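PDB 4I3Y: inositol monophosphatase family protein from Staphylococcus aureus subsp. aureus MSSA476, which probably hydrolyses inositol monophosphates to inositol and phosphate with the help of magnesium ions, a reaction that lithium inhibits. Local coordinates for residues I30-L33 with I34-T38; Y127-P130 with H131-L134; V169-L172 with D173-Q176; G189-G192 with L193-R197; H206-T209 with N210-P213. One frame throughout, in Å; residues are numbered along the deposited sequence.

Contact 1: I30-L33 with I34-T38; sequences IPQL and IMEMT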
loop_
_atom_site.group_PDB
_atom_site.type_symbol
_atom_site.label_atom_id
_atom_site.label_comp_id
_atom_site.label_asym_id
_atom_site.label_seq_id
_atom_site.Cartn_x
_atom_site.Cartn_y
_atom_site.Cartn_z
ATOM N N ILE A 30 13.528 11.572 13.270
ATOM C CA ILE A 30 12.082 11.307 13.135
ATOM C C ILE A 30 11.395 10.479 14.244
ATOM O O ILE A 30 10.232 10.748 14.568
ATOM C CB ILE A 30 11.737 10.691 11.757
ATOM C CG1 ILE A 30 11.928 11.763 10.704
ATOM C CG2 ILE A 30 10.287 10.366 11.682
ATOM C CD1 ILE A 30 12.186 11.193 9.319
ATOM N N PRO A 31 12.082 9.467 14.817
ATOM C CA PRO A 31 11.349 8.641 15.825
ATOM C C PRO A 31 10.872 9.522 16.970
ATOM O O PRO A 31 9.745 9.396 17.447
ATOM C CB PRO A 31 12.407 7.619 16.274
ATOM C CG PRO A 31 13.300 7.511 15.090
ATOM C CD PRO A 31 13.370 8.870 14.460
ATOM N N GLN A 32 11.716 10.475 17.345
ATOM C CA GLN A 32 11.350 11.451 18.380
ATOM C C GLN A 32 10.159 12.360 17.988
ATOM O O GLN A 32 9.164 12.489 18.739
ATOM C CB GLN A 32 12.598 12.271 18.800
ATOM C CG GLN A 32 12.378 13.186 20.009
ATOM C CD GLN A 32 11.967 12.401 21.230
ATOM O OE1 GLN A 32 12.714 11.537 21.705
ATOM N NE2 GLN A 32 10.766 12.670 21.730
ATOM N N LEU A 33 10.261 12.991 16.821
ATOM C CA LEU A 33 9.139 13.800 16.310
ATOM C C LEU A 33 7.790 13.005 16.334
ATOM O O LEU A 33 6.730 13.530 16.727
ATOM C CB LEU A 33 9.459 14.336 14.899
ATOM C CG LEU A 33 10.766 15.173 14.784
ATOM C CD1 LEU A 33 11.160 15.442 13.324
ATOM C CD2 LEU A 33 10.699 16.481 15.577
ATOM N N ILE A 34 7.848 11.758 15.887
ATOM C CA ILE A 34 6.688 10.908 15.875
ATOM C C ILE A 34 6.223 10.650 17.293
ATOM O O ILE A 34 5.052 10.798 17.550
ATOM C CB ILE A 34 6.956 9.566 15.204
ATOM C CG1 ILE A 34 7.466 9.828 13.785
ATOM C CG2 ILE A 34 5.696 8.695 15.275
ATOM C CD1 ILE A 34 6.566 9.423 12.671
ATOM N N MET A 35 7.126 10.271 18.208
ATOM C CA MET A 35 6.711 10.085 19.605
ATOM C C MET A 35 5.951 11.294 20.165
ATOM O O MET A 35 5.066 11.118 20.964
ATOM C CB MET A 35 7.893 9.725 20.532
ATOM C CG MET A 35 8.547 8.364 20.253
ATOM S SD MET A 35 10.018 7.898 21.251
ATOM C CE MET A 35 11.351 8.987 20.747
ATOM N N GLU A 36 6.285 12.510 19.735
ATOM C CA GLU A 36 5.634 13.716 20.247
ATOM C C GLU A 36 4.796 14.429 19.169
ATOM O O GLU A 36 4.707 15.654 19.131
ATOM C CB GLU A 36 6.687 14.650 20.889
ATOM C CG GLU A 36 7.747 15.183 19.923
ATOM C CD GLU A 36 8.950 15.850 20.610
ATOM O OE1 GLU A 36 9.690 16.608 19.930
ATOM O OE2 GLU A 36 9.165 15.607 21.819
ATOM N N MET A 37 4.166 13.641 18.299
ATOM C CA MET A 37 3.436 14.170 17.170
ATOM C C MET A 37 2.232 15.006 17.611
ATOM O O MET A 37 1.464 14.654 18.505
ATOM C CB MET A 37 3.008 13.045 16.236
ATOM C CG MET A 37 2.295 13.512 15.000
ATOM S SD MET A 37 2.238 12.200 13.752
ATOM C CE MET A 37 1.182 10.939 14.439
ATOM N N THR A 38 2.109 16.132 16.931
ATOM C CA THR A 38 1.084 17.077 17.119
ATOM C C THR A 38 0.549 17.458 15.700
ATOM O O THR A 38 1.310 17.520 14.705
ATOM C CB THR A 38 1.685 18.289 17.906
ATOM O OG1 THR A 38 0.666 19.230 18.092
ATOM C CG2 THR A 38 2.795 19.010 17.179
#

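Contact 2: Y127-P130 with H131-L134; sequences YDYP and HKKL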
loop_
_atom_site.group_PDB
_atom_site.type_symbol
_atom_site.label_atom_id
_atom_site.label_comp_id
_atom_site.label_asym_id
_atom_site.label_seq_id
_atom_site.Cartn_x
_atom_site.Cartn_y
_atom_site.Cartn_z
ATOM N N TYR A 127 12.236 9.742 -0.327
ATOM C CA TYR A 127 12.695 8.906 0.787
ATOM C C TYR A 127 11.528 8.250 1.438
ATOM O O TYR A 127 10.808 8.914 2.240
ATOM C CB TYR A 127 13.501 9.712 1.853
ATOM C CG TYR A 127 14.179 8.847 2.912
ATOM C CD1 TYR A 127 14.471 7.489 2.675
ATOM C CD2 TYR A 127 14.569 9.404 4.157
ATOM C CE1 TYR A 127 15.076 6.708 3.641
ATOM C CE2 TYR A 127 15.170 8.623 5.155
ATOM C CZ TYR A 127 15.418 7.295 4.882
ATOM O OH TYR A 127 16.016 6.551 5.831
ATOM N N ASP A 128 11.376 6.956 1.153
ATOM C CA ASP A 128 10.366 6.139 1.835
ATOM C C ASP A 128 10.924 5.786 3.202
ATOM O O ASP A 128 11.621 4.773 3.353
ATOM C CB ASP A 128 10.126 4.909 0.995
ATOM C CG ASP A 128 9.113 3.944 1.600
ATOM O OD1 ASP A 128 8.740 4.046 2.743
ATOM O OD2 ASP A 128 8.728 3.036 0.886
ATOM N N TYR A 129 10.666 6.656 4.179
ATOM C CA TYR A 129 11.347 6.538 5.454
ATOM C C TYR A 129 10.844 5.290 6.230
ATOM O O TYR A 129 11.665 4.566 6.805
ATOM C CB TYR A 129 11.251 7.811 6.296
ATOM C CG TYR A 129 11.548 7.529 7.756
ATOM C CD1 TYR A 129 12.867 7.394 8.196
ATOM C CD2 TYR A 129 10.533 7.313 8.657
ATOM C CE1 TYR A 129 13.151 7.083 9.502
ATOM C CE2 TYR A 129 10.801 7.006 9.967
ATOM C CZ TYR A 129 12.130 6.903 10.361
ATOM O OH TYR A 129 12.444 6.553 11.616
ATOM N N PRO A 130 9.520 5.018 6.233
ATOM C CA PRO A 130 9.064 3.840 7.030
ATOM C C PRO A 130 9.771 2.548 6.591
ATOM O O PRO A 130 9.975 1.627 7.416
ATOM C CB PRO A 130 7.554 3.772 6.742
ATOM C CG PRO A 130 7.207 5.223 6.441
ATOM C CD PRO A 130 8.373 5.721 5.614
ATOM N N HIS A 131 10.183 2.476 5.325
ATOM C CA HIS A 131 10.808 1.251 4.863
ATOM C C HIS A 131 12.285 1.450 4.581
ATOM O O HIS A 131 12.898 0.559 4.040
ATOM C CB HIS A 131 10.028 0.583 3.713
ATOM C CG HIS A 131 8.752 -0.039 4.188
ATOM N ND1 HIS A 131 7.512 0.489 3.897
ATOM C CD2 HIS A 131 8.531 -1.048 5.061
ATOM C CE1 HIS A 131 6.575 -0.215 4.508
ATOM N NE2 HIS A 131 7.170 -1.148 5.234
ATOM N N LYS A 132 12.844 2.583 5.022
ATOM C CA LYS A 132 14.268 2.967 4.782
ATOM C C LYS A 132 14.712 2.694 3.325
ATOM O O LYS A 132 15.700 2.052 3.083
ATOM C CB LYS A 132 15.209 2.294 5.836
ATOM C CG LYS A 132 14.648 2.327 7.263
ATOM C CD LYS A 132 14.899 3.653 7.959
ATOM C CE LYS A 132 14.187 3.689 9.316
ATOM N NZ LYS A 132 12.735 3.277 9.225
ATOM N N LYS A 133 13.950 3.199 2.359
ATOM C CA LYS A 133 14.275 3.072 0.943
ATOM C C LYS A 133 14.404 4.472 0.368
ATOM O O LYS A 133 13.398 5.180 0.237
ATOM C CB LYS A 133 13.192 2.233 0.181
ATOM C CG LYS A 133 13.252 0.710 0.482
ATOM C CD LYS A 133 12.296 -0.190 -0.340
ATOM C CE LYS A 133 10.890 -0.239 0.255
ATOM N NZ LYS A 133 9.767 -0.990 -0.446
ATOM N N LEU A 134 15.646 4.855 0.048
ATOM C CA LEU A 134 15.985 6.143 -0.549
ATOM C C LEU A 134 15.993 5.999 -2.064
ATOM O O LEU A 134 16.884 5.372 -2.655
ATOM C CB LEU A 134 17.337 6.681 -0.034
ATOM C CG LEU A 134 17.761 8.041 -0.647
ATOM C CD1 LEU A 134 16.701 9.107 -0.419
ATOM C CD2 LEU A 134 19.042 8.557 0.025
HETATM O O HOH W 1 6.130 3.299 3.620
HETATM O O HOH W 2 9.077 1.914 -1.621
#

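Contact 3: V169-L172 with D173-Q176; sequences VMNL and DTVQ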
loop_
_atom_site.group_PDB
_atom_site.type_symbol
_atom_site.label_atom_id
_atom_site.label_comp_id
_atom_site.label_asym_id
_atom_site.label_seq_id
_atom_site.Cartn_x
_atom_site.Cartn_y
_atom_site.Cartn_z
ATOM N N VAL A 169 -12.294 11.846 -5.850
ATOM C CA VAL A 169 -12.145 13.172 -6.312
ATOM C C VAL A 169 -12.535 13.278 -7.791
ATOM O O VAL A 169 -12.369 14.314 -8.401
ATOM C CB VAL A 169 -10.670 13.599 -5.959
ATOM C CG1 VAL A 169 -9.871 14.040 -7.166
ATOM C CG2 VAL A 169 -10.687 14.593 -4.812
ATOM N N MET A 170 -13.071 12.197 -8.348
ATOM C CA MET A 170 -13.350 12.100 -9.736
ATOM C C MET A 170 -14.800 11.704 -9.952
ATOM O O MET A 170 -15.453 11.102 -9.086
ATOM C CB MET A 170 -12.511 11.010 -10.391
ATOM C CG MET A 170 -11.114 11.360 -10.842
ATOM S SD MET A 170 -10.527 9.828 -11.657
ATOM C CE MET A 170 -8.803 10.272 -11.643
ATOM N N ASN A 171 -15.274 12.001 -11.156
ATOM C CA ASN A 171 -16.590 11.569 -11.560
ATOM C C ASN A 171 -16.607 10.038 -11.552
ATOM O O ASN A 171 -15.677 9.373 -12.082
ATOM C CB ASN A 171 -16.785 12.101 -12.981
ATOM C CG ASN A 171 -17.572 11.175 -13.853
ATOM O OD1 ASN A 171 -18.652 10.708 -13.500
ATOM N ND2 ASN A 171 -17.044 10.931 -15.044
ATOM N N LEU A 172 -17.664 9.454 -10.981
ATOM C CA LEU A 172 -17.727 8.007 -10.841
ATOM C C LEU A 172 -17.724 7.201 -12.148
ATOM O O LEU A 172 -17.254 6.057 -12.147
ATOM C CB LEU A 172 -18.930 7.596 -10.028
ATOM C CG LEU A 172 -18.858 7.655 -8.492
ATOM C CD1 LEU A 172 -17.474 7.886 -7.943
ATOM C CD2 LEU A 172 -19.874 8.605 -7.891
ATOM N N ASP A 173 -18.226 7.780 -13.247
ATOM C CA ASP A 173 -18.271 7.067 -14.512
ATOM C C ASP A 173 -16.860 6.907 -14.943
ATOM O O ASP A 173 -16.487 5.867 -15.427
ATOM C CB ASP A 173 -18.948 7.872 -15.617
ATOM C CG ASP A 173 -20.362 7.495 -15.819
ATOM O OD1 ASP A 173 -21.036 7.077 -14.848
ATOM O OD2 ASP A 173 -20.807 7.641 -16.974
ATOM N N THR A 174 -16.082 7.969 -14.798
ATOM C CA THR A 174 -14.677 7.845 -15.190
ATOM C C THR A 174 -13.855 6.964 -14.268
ATOM O O THR A 174 -13.057 6.159 -14.726
ATOM C CB THR A 174 -13.992 9.146 -15.734
ATOM O OG1 THR A 174 -12.594 9.175 -15.425
ATOM C CG2 THR A 174 -14.665 10.418 -15.403
ATOM N N VAL A 175 -14.174 6.991 -12.982
ATOM C CA VAL A 175 -13.605 5.964 -12.091
ATOM C C VAL A 175 -13.933 4.533 -12.584
ATOM O O VAL A 175 -13.067 3.655 -12.695
ATOM C CB VAL A 175 -14.117 6.155 -10.649
ATOM C CG1 VAL A 175 -13.627 4.983 -9.785
ATOM C CG2 VAL A 175 -13.608 7.486 -10.076
ATOM N N GLN A 176 -15.202 4.293 -12.886
ATOM C CA GLN A 176 -15.611 2.984 -13.432
ATOM C C GLN A 176 -14.831 2.630 -14.724
ATOM O O GLN A 176 -14.321 1.489 -14.888
ATOM C CB GLN A 176 -17.137 2.923 -13.588
ATOM C CG GLN A 176 -17.707 1.517 -13.923
ATOM C CD GLN A 176 -17.473 0.473 -12.839
ATOM O OE1 GLN A 176 -16.677 -0.443 -13.023
ATOM N NE2 GLN A 176 -18.146 0.596 -11.726
#

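Contact 4: G189-G192 with L193-R197; sequences GACG and LDSMR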
loop_
_atom_site.group_PDB
_atom_site.type_symbol
_atom_site.label_atom_id
_atom_site.label_comp_id
_atom_site.label_asym_id
_atom_site.label_seq_id
_atom_site.Cartn_x
_atom_site.Cartn_y
_atom_site.Cartn_z
ATOM N N GLY A 189 -1.408 6.056 -1.398
ATOM C CA GLY A 189 -1.874 7.290 -0.805
ATOM C C GLY A 189 -0.839 8.371 -0.508
ATOM O O GLY A 189 -1.152 9.396 0.143
ATOM N N ALA A 190 0.394 8.150 -0.962
ATOM C CA ALA A 190 1.389 9.207 -1.033
ATOM C C ALA A 190 1.798 9.387 -2.488
ATOM O O ALA A 190 2.286 8.472 -3.093
ATOM C CB ALA A 190 2.611 8.832 -0.151
ATOM N N CYS A 191 1.648 10.581 -3.056
ATOM C CA CYS A 191 1.978 10.806 -4.475
ATOM C C CYS A 191 3.365 10.273 -4.845
ATOM O O CYS A 191 3.534 9.620 -5.862
ATOM C CB CYS A 191 1.906 12.293 -4.836
ATOM S SG CYS A 191 2.095 12.612 -6.604
ATOM N N GLY A 192 4.371 10.608 -4.040
ATOM C CA GLY A 192 5.701 10.128 -4.341
ATOM C C GLY A 192 5.853 8.641 -4.301
ATOM O O GLY A 192 6.649 8.099 -5.022
ATOM N N LEU A 193 5.119 7.956 -3.423
ATOM C CA LEU A 193 5.239 6.507 -3.354
ATOM C C LEU A 193 4.459 5.804 -4.465
ATOM O O LEU A 193 4.931 4.793 -5.082
ATOM C CB LEU A 193 4.722 6.009 -1.976
ATOM C CG LEU A 193 5.708 6.439 -0.845
ATOM C CD1 LEU A 193 5.189 5.826 0.453
ATOM C CD2 LEU A 193 7.193 6.075 -1.061
ATOM N N ASP A 194 3.234 6.274 -4.700
ATOM C CA ASP A 194 2.469 5.711 -5.794
ATOM C C ASP A 194 3.265 5.998 -7.094
ATOM O O ASP A 194 3.239 5.169 -8.038
ATOM C CB ASP A 194 1.069 6.367 -5.905
ATOM C CG ASP A 194 0.072 5.875 -4.855
ATOM O OD1 ASP A 194 -0.525 4.750 -5.014
ATOM O OD2 ASP A 194 -0.178 6.689 -3.903
ATOM N N SER A 195 3.992 7.138 -7.166
ATOM C CA SER A 195 4.820 7.404 -8.400
ATOM C C SER A 195 5.937 6.421 -8.550
ATOM O O SER A 195 6.188 5.895 -9.641
ATOM C CB SER A 195 5.374 8.813 -8.422
ATOM O OG SER A 195 4.273 9.700 -8.448
ATOM N N MET A 196 6.584 6.107 -7.430
ATOM C CA MET A 196 7.702 5.171 -7.483
ATOM C C MET A 196 7.222 3.765 -7.846
ATOM O O MET A 196 7.972 2.987 -8.436
ATOM C CB MET A 196 8.452 5.094 -6.150
ATOM C CG MET A 196 9.346 6.281 -5.836
ATOM S SD MET A 196 10.551 6.715 -7.167
ATOM C CE MET A 196 9.710 8.193 -7.756
ATOM N N ARG A 197 5.991 3.409 -7.474
ATOM C CA ARG A 197 5.459 2.085 -7.951
ATOM C C ARG A 197 5.369 2.085 -9.494
ATOM O O ARG A 197 5.587 1.063 -10.132
ATOM C CB ARG A 197 4.134 1.800 -7.325
ATOM C CG ARG A 197 4.237 1.790 -5.798
ATOM C CD ARG A 197 3.730 0.446 -5.297
ATOM N NE ARG A 197 3.834 0.377 -3.851
ATOM C CZ ARG A 197 3.301 -0.602 -3.122
ATOM N NH1 ARG A 197 2.670 -1.642 -3.669
ATOM N NH2 ARG A 197 3.417 -0.547 -1.837
#

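Contact 5: H206-T209 with N210-P213; sequences HINT and NPKP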
loop_
_atom_site.group_PDB
_atom_site.type_symbol
_atom_site.label_atom_id
_atom_site.label_comp_id
_atom_site.label_asym_id
_atom_site.label_seq_id
_atom_site.Cartn_x
_atom_site.Cartn_y
_atom_site.Cartn_z
ATOM N N HIS A 206 -0.077 6.382 -12.266
ATOM C CA HIS A 206 -0.596 7.044 -11.093
ATOM C C HIS A 206 -1.117 8.386 -11.562
ATOM O O HIS A 206 -0.452 9.120 -12.331
ATOM C CB HIS A 206 0.441 7.272 -9.952
ATOM C CG HIS A 206 -0.093 8.122 -8.823
ATOM N ND1 HIS A 206 -1.145 7.721 -8.027
ATOM C CD2 HIS A 206 0.308 9.324 -8.327
ATOM C CE1 HIS A 206 -1.415 8.663 -7.137
ATOM N NE2 HIS A 206 -0.551 9.650 -7.300
ATOM N N ILE A 207 -2.311 8.714 -11.115
ATOM C CA ILE A 207 -2.917 10.025 -11.500
ATOM C C ILE A 207 -3.145 10.819 -10.237
ATOM O O ILE A 207 -3.604 10.228 -9.222
ATOM C CB ILE A 207 -4.318 9.795 -12.103
ATOM C CG1 ILE A 207 -4.200 9.039 -13.435
ATOM C CG2 ILE A 207 -5.104 11.102 -12.234
ATOM C CD1 ILE A 207 -5.483 8.270 -13.760
ATOM N N ASN A 208 -2.829 12.125 -10.273
ATOM C CA ASN A 208 -3.229 13.114 -9.218
ATOM C C ASN A 208 -3.781 14.378 -9.957
ATOM O O ASN A 208 -3.033 15.080 -10.690
ATOM C CB ASN A 208 -2.086 13.476 -8.226
ATOM C CG ASN A 208 -2.538 14.445 -7.096
ATOM O OD1 ASN A 208 -3.355 15.373 -7.308
ATOM N ND2 ASN A 208 -1.965 14.260 -5.892
ATOM N N THR A 209 -5.090 14.594 -9.809
ATOM C CA THR A 209 -5.792 15.630 -10.601
ATOM C C THR A 209 -5.613 17.025 -10.039
ATOM O O THR A 209 -6.154 17.963 -10.561
ATOM C CB THR A 209 -7.322 15.423 -10.710
ATOM O OG1 THR A 209 -7.880 15.418 -9.389
ATOM C CG2 THR A 209 -7.612 14.159 -11.394
ATOM N N ASN A 210 -4.878 17.160 -8.954
ATOM C CA ASN A 210 -4.610 18.469 -8.446
ATOM C C ASN A 210 -3.396 18.515 -7.514
ATOM O O ASN A 210 -3.542 18.905 -6.349
ATOM C CB ASN A 210 -5.875 18.999 -7.768
ATOM C CG ASN A 210 -5.732 20.440 -7.314
ATOM O OD1 ASN A 210 -6.272 20.830 -6.258
ATOM N ND2 ASN A 210 -4.993 21.246 -8.093
ATOM N N PRO A 211 -2.203 18.118 -8.012
ATOM C CA PRO A 211 -1.052 18.162 -7.123
ATOM C C PRO A 211 -0.435 19.561 -6.983
ATOM O O PRO A 211 -0.499 20.372 -7.921
ATOM C CB PRO A 211 -0.025 17.285 -7.843
ATOM C CG PRO A 211 -0.309 17.496 -9.302
ATOM C CD PRO A 211 -1.817 17.703 -9.380
ATOM N N LYS A 212 0.263 19.774 -5.880
ATOM C CA LYS A 212 1.096 20.960 -5.703
ATOM C C LYS A 212 2.457 20.694 -6.294
ATOM O O LYS A 212 2.799 19.530 -6.530
ATOM C CB LYS A 212 1.235 21.264 -4.231
ATOM C CG LYS A 212 -0.124 21.617 -3.639
ATOM C CD LYS A 212 -0.574 23.036 -3.999
ATOM C CE LYS A 212 -2.078 23.199 -4.239
ATOM N NZ LYS A 212 -2.871 21.979 -3.867
ATOM N N PRO A 213 3.258 21.759 -6.496
ATOM C CA PRO A 213 4.598 21.613 -7.066
ATOM C C PRO A 213 5.447 20.527 -6.317
ATOM O O PRO A 213 6.110 19.705 -6.983
ATOM C CB PRO A 213 5.208 23.023 -6.858
ATOM C CG PRO A 213 4.015 23.915 -7.039
ATOM C CD PRO A 213 2.867 23.187 -6.355
#

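Contact 1: I30-L33 with I34-T38
I34 answers I30 one turn back along helix 12-35: its N bonds to I30 O at 2.9 Å, and its CG1 lies 3.6 Å from I30 CG2. The two branched chains meet at an oblique angle. Because I34 CG1 swings beside its own backbone N (chi1 -57°), it comes close to I30 O as well as to the I30 CG2 methyl. M35 repeats the bond, N to P31 O at 2.9 Å, and brings its CB and CG up against the P31 oxygen. Its chain then bends at the last torsion, chi3 -69°, which carries the M35 CE methyl across the Q32 side chain at about a right angle, in a tight 3.0 Å approach to Q32 OE1. E36 is the first residue to leave helical backbone angles. E36 N still bonds to Q32 O (3.0 Å) and, weakly, to L33 O. Its side chain, extended beyond CG, reaches out beside Q32 to a weak hydrogen bond from Q32 NE2 to E36 OE2 (3.3 Å), the amide and carboxylate planes being 63° apart. M37 N closes a last turn onto I34 O at 3.1 Å. At this C-terminal end of helix 12-35, Q32, M35 and E36 are exposed, L33 is buried against helix 51-67, I34 touches Q106 and Y109 in a loop, and T38 begins the exit toward strand 39-41, pairing its backbone with N51.

Contact 2: Y127-P130 with H131-L134
K132 curls back over its own turn: NZ donates to Y129 O at 2.9 Å and also stands over one face of the Y129 ring, 4.0 Å from its centroid. Bends at chi2 (-82°) and chi4 lay the chain alongside the tyrosine. The same Y129 O takes K132 N at 2.9 Å, so it is held from opposite faces of its carbonyl plane. This bond closes the type I turn of the hairpin between strands 120-128 and 133-138; its last residue, K132, forms with K133 a G1 beta bulge opposite D128. D128 and K133 pair through D128 N to K133 O (2.8 Å) and K133 N to D128 O (3.0 Å). Y127 and L134 share the sheet face opposite D128 and K133, Y127 CB packing on L134 CD1, and Y127 OH bonds to D27 and K24. D128 OD1 bonds weakly to H131 N and by water to H131 ND1, whose ring stacks on H131 of the second subunit. D128 OD2 and K133 NZ stay 4.4 Å apart, bridged by a water that holds K133 NZ only weakly. Thus K132 NZ probably shares its charge between carbonyl and pi face, and water probably softens the D128-K133 attraction.

Contact 3: V169-L172 with D173-Q176
N171 caps the start of helix 172-181, accepting from D173 N through its side-chain OD1 at 3.0 Å. This is an N-cap with the geometry of an Asx turn, but the N-H comes in from well above the plane of the side-chain carbonyl, 61° out of it, though the exact tilt of this amide is doubtful. The backbone carbonyl of N171 opens the regular series, with V175 N bonded to N171 O at 3.0 Å in the carbonyl plane; Q176 N to L172 O at 2.8 Å is the next bond. Residue M170, just before the cap, folds against the first turn: its CB touches V175 CG2 at 3.7 Å, the two side chains crossing at a slant. V175 has CG1 anti to its N (chi1 174°), which leaves CG2 beside the N, turned to both M170 and the N171 carbonyl. T174 is buried here, and its OG1 has no polar partner in the model. Beyond the turn, N171 pairs its backbone with Y267, T174 packs on Y267 and R271, and L172 and Q176 pack against Q176 and L172 of the second subunit. L172 CD1 lies more loosely by the valine methyl, 4.4 Å from V175 CG2.

Contact 4: G189-G192 with L193-R197
The D194 carboxylate reaches back past the helix start to G189: OD2 is met on its syn side by G189 N at 2.9 Å, only 17° out of the carboxylate plane. Its other oxygen, OD1, is taken by S164 OG and V188 N, so the group is gripped at both oxygens and its rotation is probably fixed. C191 O is approached from both faces of its carbonyl plane, by S195 N (2.8 Å) and S195 OG (2.7 Å). With chi1 at -62°, OG lies beside the serine's own N and so doubles that backbone bond; OG also accepts from Q219. A190 is the N-cap residue of helix 191-200, and D194 N runs straight to A190 O at 2.9 Å. A glycerol, probably from the crystallisation liquor, bonds to C191 N and G189 O, and G192 N bonds to D97; the glycerol's place is consistent with the substrate pocket at this helix start in relatives. Apolar contact comes from A190 CB, 4.0 Å from L193 CB, with L193 CG and CD1 equally near. M196 N bonds G192 O at 3.1 Å from above its carbonyl plane. The C191 side chain packs on F246 and H206, and R197 extends to a salt bridge with D108 of the second subunit.

Contact 5: H206-T209 with N210-P213
N208 and N210 are joined by the single hydrogen bond across this turn: N210 N donates to N208 OD1 at 2.9 Å, with an N-H...O angle of 156°. The donor lies in the plane of the side-chain carbonyl. N208 CG stands anti to its backbone N, chi1 -177°, and this points the amide toward the N210 backbone N. The bond from a side-chain oxygen to the N two residues on is an Asx turn, and it closes the end of strand 205-208 as the chain leaves the five-stranded sheet. That strand is held at N208 by backbone bonding to F246, and at H206 by a bond from ND1 to S164 OG.

Van der Waals packing supplies the rest. P211 follows the turn with its ring alongside the N208 amide, the two sliding past each other in opposite directions. P211 CD comes 3.2 Å from N208 O and 3.5 Å from N208 OD1, while P211 CB is 3.9 Å from N208 CG. P211 N, 3.1 Å from N208 OD1, has no hydrogen to give, so the amide oxygen meets it by contact alone. Beyond the proline the loop runs to helix 213-216, where K212 N bonds to D215; the sequence there fits the family's second signature, whose aspartate binds metal in relatives. The N208 side chain itself is about 4 Å from a glycerol that probably came from the crystallisation liquor, and T209 packs on V169 and Y267.

How the contacts relate
Contacts 1 to 5 follow one another along the chain. Contact 1 ends helix 12-35; contact 2, in the hairpin of the seven-stranded sheet, has its centre about 17 Å away and touches it through Y129. Contact 2 meets contact 4 (centres about 12 Å apart), so helix 191-200 lies beside that hairpin. H206 of contact 5 packs on the same helix, while contact 3 touches contact 5 through V169 and M170. Contacts 2, 3 and 4 reach the second subunit. The side chains of A190 in contact 4 and N208 in contact 5 lie about 9 and 10 Å from a bound magnesium ion, so these contacts probably border the active site, whereas contacts 1 and 3 lie toward the periphery.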